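Local structure of ATP-dependent zinc metalloprotease FtsH (Thermotoga maritima, 4M8A) at residues E25-I28 / L34-Y37. The protein probably acts as a processive, ATP-dependent zinc metalloprotease on cytoplasmic and membrane proteins, with a role in quality control of integral membrane proteins. Residues are numbered along the deposited sequence; the frame is centred on the assembly and turned at random.
Sequences EVVI and LRVY
V27 meets both R35 and Y37 across the two strands, on the sheet face that also carries E25. Its CG2 lies 3.8 Å from Y37 CE1, approaching the ring obliquely. In one of the two modelled conformers of R35, both V27 methyls touch NH1, each at 3.9 Å, and CG1 sits over one face of the guanidinium. The V27 torsion (chi1 175°) sets CG1 anti to the backbone N and CG2 beside that N, on the side of Y37, so that CG2 alone of the two also meets CE1. In the same conformer the arginine chain bends at chi3 (-104°), and NH1 arrives in the plane of the tyrosine ring at its edge, where its hydrogen bond to Y37 OH is weak and doubtful, with an N-H...O angle of 125°. At the end of this row E25 and Y37 run alongside each other, with E25 CB 4.0 Å from Y37 CD1.

Beneath these side chains lies a regular antiparallel hairpin of the FtsH periplasmic domain, formed by strands 23-29 and 33-38 at the middle of a four-stranded mixed sheet. E25-Y37 and V27-R35 are hydrogen-bonded pairs. V27 N reaches R35 O at 2.8 Å, nearly straight and in the carbonyl plane; E25 N to Y37 O is longer, 3.3 Å, its donor tilted from the plane of the Y37 carbonyl. In the non-hydrogen-bonded pairs V26-V36 and I28-L34 the side chains occupy the other face. There L34 CD2 reaches I28 CG2 at 4.0 Å, and V26 CG1 comes to 4.3 Å from L34 CB.

F12 of helix 9-17 packs on V26, L34 and V36 of that face, and W50 of a neighbouring subunit packs on I28. Outward along the sheet, strand 67-71 pairs with V26 and I28, and its S69 OG hydrogen-bonds E25 OE2, anchoring the carboxylate.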
# COMPACT_ATOMS: atom_id res chain seq x y z
N GLU B 25 10.72 -5.50 -12.78
CA GLU B 25 11.84 -4.71 -12.30
C GLU B 25 11.83 -3.34 -12.96
O GLU B 25 11.51 -3.22 -14.15
CB GLU B 25 13.20 -5.41 -12.57
CG GLU B 25 14.39 -4.59 -12.05
CD GLU B 25 15.70 -5.32 -12.12
OE1 GLU B 25 15.76 -6.33 -12.83
OE2 GLU B 25 16.67 -4.87 -11.46
N VAL B 26 12.19 -2.33 -12.18
CA VAL B 26 12.42 -1.00 -12.71
C VAL B 26 13.81 -0.56 -12.28
O VAL B 26 14.10 -0.51 -11.09
CB VAL B 26 11.37 0.01 -12.21
CG1 VAL B 26 11.66 1.40 -12.75
CG2 VAL B 26 9.95 -0.44 -12.64
N VAL B 27 14.66 -0.29 -13.27
CA VAL B 27 16.00 0.20 -12.98
C VAL B 27 15.96 1.71 -13.19
O VAL B 27 15.63 2.19 -14.28
CB VAL B 27 17.09 -0.45 -13.88
CG1 VAL B 27 18.47 0.18 -13.63
CG2 VAL B 27 17.13 -1.96 -13.67
N ILE B 28 16.25 2.45 -12.13
CA ILE B 28 16.21 3.91 -12.16
C ILE B 28 17.64 4.40 -12.40
O ILE B 28 18.49 4.42 -11.49
CB ILE B 28 15.63 4.49 -10.86
CG1 ILE B 28 14.23 3.91 -10.60
CG2 ILE B 28 15.55 6.01 -10.94
CD1 ILE B 28 13.58 4.42 -9.29
N LEU B 34 14.36 5.16 -17.19
CA LEU B 34 13.97 3.98 -16.46
C LEU B 34 14.01 2.81 -17.40
O LEU B 34 13.47 2.88 -18.50
CB LEU B 34 12.54 4.10 -15.93
CG LEU B 34 12.12 5.38 -15.23
CD1 LEU B 34 10.66 5.30 -14.83
CD2 LEU B 34 12.99 5.66 -14.02
N ARG B 35 14.66 1.73 -17.00
CA ARG B 35 14.57 0.50 -17.77
C ARG B 35 13.59 -0.41 -17.06
O ARG B 35 13.75 -0.70 -15.87
CB ARG B 35 15.93 -0.16 -17.92
CG ARG B 35 16.83 0.53 -18.91
CD ARG B 35 17.96 -0.39 -19.28
NE ARG B 35 19.20 0.00 -18.63
CZ ARG B 35 19.73 -0.61 -17.58
NH1 ARG B 35 19.13 -1.67 -17.04
NH2 ARG B 35 20.87 -0.17 -17.09
N VAL B 36 12.57 -0.82 -17.79
CA VAL B 36 11.44 -1.52 -17.21
C VAL B 36 11.38 -2.95 -17.77
O VAL B 36 11.25 -3.15 -18.97
CB VAL B 36 10.13 -0.78 -17.51
CG1 VAL B 36 8.93 -1.51 -16.92
CG2 VAL B 36 10.21 0.67 -17.01
N TYR B 37 11.48 -3.92 -16.88
CA TYR B 37 11.49 -5.33 -17.26
C TYR B 37 10.16 -5.96 -16.91
O TYR B 37 9.60 -5.70 -15.85
CB TYR B 37 12.62 -6.06 -16.53
CG TYR B 37 14.00 -5.56 -16.88
CD1 TYR B 37 14.54 -4.43 -16.26
CD2 TYR B 37 14.77 -6.22 -17.83
CE1 TYR B 37 15.81 -3.97 -16.59
CE2 TYR B 37 16.04 -5.77 -18.16
CZ TYR B 37 16.55 -4.65 -17.54
OH TYR B 37 17.81 -4.19 -17.89